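Local coordinates for SAM-dependent O-methyltransferase (Thermotoga maritima, PDB 1O54), which probably transfers a methyl group from S-adenosyl-L-methionine to N1 of adenosine 58 in tRNA, working as a tetramer built from two dimers, at residues P190-Y195 with T211-T216. Sequence-based numbering, arbitrary orientation.
Sequences PDPWNY and TVCPTT
P192 meets T211 and C213 where the turn 190-195, which leads from strand 182-187 into helix 196-202, passes beside the end of strand 207-213, the closest CA atoms being those of P192 and T211 at 7.5 Å. Strands 182-187 and 207-213 are parallel neighbours in the Rossmann-like sheet of a class I methyltransferase, joined by a right-handed beta-alpha-beta crossover through helix 196-202; the contact illustrates how the first loop of such a crossover is packed against the strand that completes it. A single proline ring does the work. Its CB lies 3.8 Å from T211 OG1, while CG lies 4.2 Å from C213 SG, a loose apolar touch, so the ring edge spans two residues on one side of the strand. The T211 hydroxyl approaches the proline because chi1 of -170° swings OG1 to the far side of CB from the backbone N; its hydrogen bond goes to L187 O at the end of the adjoining strand. T222 of helix 216-228 touches both P192 and C213, so that helix packs on the same buried patch. The T211 side chain is about 6 Å from that of D188, predicted to bind S-adenosyl-L-methionine, so the contact lies near the probable cofactor site. The turn itself is held from within: N194 N bonds to D191 O (3.0 Å) and Y195 N to P192 O (2.9 Å), and Y195 takes the N-cap position of helix 196-202. The W193 indole lies with one face over D191 CA, offset toward its rim. N194 ND2 gives a nearly straight bond (168°) of 2.8 Å to D191 OD2, meeting it on its anti side, tilted 25° out of the carboxylate plane.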
loop_
_atom_site.group_PDB
_atom_site.type_symbol
_atom_site.label_atom_id
_atom_site.label_comp_id
_atom_site.label_asym_id
_atom_site.label_seq_id
_atom_site.Cartn_x
_atom_site.Cartn_y
_atom_site.Cartn_z
ATOM N N PRO A 190 17.283 -20.358 4.282
ATOM C CA PRO A 190 16.258 -20.339 5.328
ATOM C C PRO A 190 16.681 -19.582 6.607
ATOM O O PRO A 190 15.831 -19.113 7.374
ATOM C CB PRO A 190 16.045 -21.836 5.628
ATOM C CG PRO A 190 16.594 -22.561 4.434
ATOM C CD PRO A 190 17.734 -21.721 3.947
ATOM N N ASP A 191 17.984 -19.501 6.858
ATOM C CA ASP A 191 18.506 -19.045 8.136
ATOM C C ASP A 191 19.684 -18.107 7.933
ATOM O O ASP A 191 20.825 -18.425 8.292
ATOM C CB ASP A 191 18.873 -20.236 9.021
ATOM C CG ASP A 191 19.876 -21.177 8.380
ATOM O OD1 ASP A 191 19.898 -21.298 7.136
ATOM O OD2 ASP A 191 20.687 -21.821 9.088
ATOM N N PRO A 192 19.419 -16.959 7.313
ATOM C CA PRO A 192 20.506 -16.048 6.937
ATOM C C PRO A 192 21.411 -15.600 8.083
ATOM O O PRO A 192 22.603 -15.423 7.873
ATOM C CB PRO A 192 19.765 -14.870 6.272
ATOM C CG PRO A 192 18.351 -14.969 6.828
ATOM C CD PRO A 192 18.097 -16.453 6.874
ATOM N N TRP A 193 20.873 -15.471 9.299
ATOM C CA TRP A 193 21.675 -15.099 10.473
ATOM C C TRP A 193 22.874 -16.037 10.730
ATOM O O TRP A 193 23.900 -15.631 11.308
ATOM C CB TRP A 193 20.789 -15.009 11.722
ATOM C CG TRP A 193 19.946 -16.193 11.915
ATOM C CD1 TRP A 193 20.277 -17.313 12.621
ATOM C CD2 TRP A 193 18.625 -16.419 11.401
ATOM N NE1 TRP A 193 19.259 -18.231 12.548
ATOM C CE2 TRP A 193 18.231 -17.705 11.811
ATOM C CE3 TRP A 193 17.741 -15.675 10.604
ATOM C CZ2 TRP A 193 16.994 -18.260 11.468
ATOM C CZ3 TRP A 193 16.519 -16.215 10.273
ATOM C CH2 TRP A 193 16.149 -17.503 10.701
ATOM N N ASN A 194 22.784 -17.284 10.284
ATOM C CA ASN A 194 23.880 -18.220 10.450
ATOM C C ASN A 194 25.028 -18.065 9.446
ATOM O O ASN A 194 26.033 -18.759 9.560
ATOM C CB ASN A 194 23.351 -19.655 10.421
ATOM C CG ASN A 194 22.574 -20.003 11.675
ATOM O OD1 ASN A 194 22.862 -19.492 12.756
ATOM N ND2 ASN A 194 21.575 -20.848 11.534
ATOM N N TYR A 195 24.877 -17.175 8.466
ATOM C CA TYR A 195 25.880 -16.999 7.417
ATOM C C TYR A 195 26.440 -15.581 7.271
ATOM O O TYR A 195 27.349 -15.362 6.454
ATOM C CB TYR A 195 25.290 -17.476 6.105
ATOM C CG TYR A 195 24.915 -18.934 6.187
ATOM C CD1 TYR A 195 23.592 -19.328 6.402
ATOM C CD2 TYR A 195 25.888 -19.921 6.120
ATOM C CE1 TYR A 195 23.251 -20.634 6.488
ATOM C CE2 TYR A 195 25.554 -21.240 6.225
ATOM C CZ TYR A 195 24.237 -21.604 6.401
ATOM O OH TYR A 195 23.929 -22.956 6.509
ATOM N N THR A 211 19.770 -9.471 1.554
ATOM C CA THR A 211 19.123 -10.759 1.791
ATOM C C THR A 211 17.590 -10.536 1.774
ATOM O O THR A 211 17.098 -9.386 1.810
ATOM C CB THR A 211 19.639 -11.394 3.092
ATOM O OG1 THR A 211 19.168 -12.773 3.215
ATOM C CG2 THR A 211 19.130 -10.708 4.337
ATOM N N VAL A 212 16.848 -11.623 1.651
ATOM C CA VAL A 212 15.392 -11.565 1.685
ATOM C C VAL A 212 14.904 -12.481 2.794
ATOM O O VAL A 212 15.504 -13.548 3.038
ATOM C CB VAL A 212 14.782 -11.985 0.362
ATOM C CG1 VAL A 212 15.037 -10.913 -0.706
ATOM C CG2 VAL A 212 15.321 -13.381 -0.104
ATOM N N CYS A 213 13.863 -12.045 3.499
ATOM C CA CYS A 213 13.266 -12.788 4.594
ATOM C C CYS A 213 11.751 -12.801 4.383
ATOM O O CYS A 213 11.159 -11.775 4.112
ATOM C CB CYS A 213 13.572 -12.113 5.948
ATOM S SG CYS A 213 15.293 -12.175 6.456
ATOM N N PRO A 214 11.112 -13.954 4.485
ATOM C CA PRO A 214 9.677 -14.030 4.352
ATOM C C PRO A 214 8.860 -13.528 5.531
ATOM O O PRO A 214 7.706 -13.176 5.318
ATOM C CB PRO A 214 9.418 -15.532 4.156
ATOM C CG PRO A 214 10.497 -16.204 4.797
ATOM C CD PRO A 214 11.713 -15.293 4.600
ATOM N N THR A 215 9.433 -13.552 6.731
ATOM C CA THR A 215 8.692 -13.208 7.953
ATOM C C THR A 215 9.377 -12.062 8.714
ATOM O O THR A 215 10.568 -11.842 8.637
ATOM C CB THR A 215 8.550 -14.369 8.911
ATOM O OG1 THR A 215 9.837 -14.728 9.480
ATOM C CG2 THR A 215 8.015 -15.624 8.218
ATOM N N THR A 216 8.585 -11.400 9.538
ATOM C CA THR A 216 9.125 -10.338 10.390
ATOM C C THR A 216 10.075 -10.903 11.451
ATOM O O THR A 216 11.095 -10.283 11.793
ATOM C CB THR A 216 7.978 -9.566 11.077
ATOM O OG1 THR A 216 7.155 -10.479 11.811
ATOM C CG2 THR A 216 7.123 -8.887 10.069
#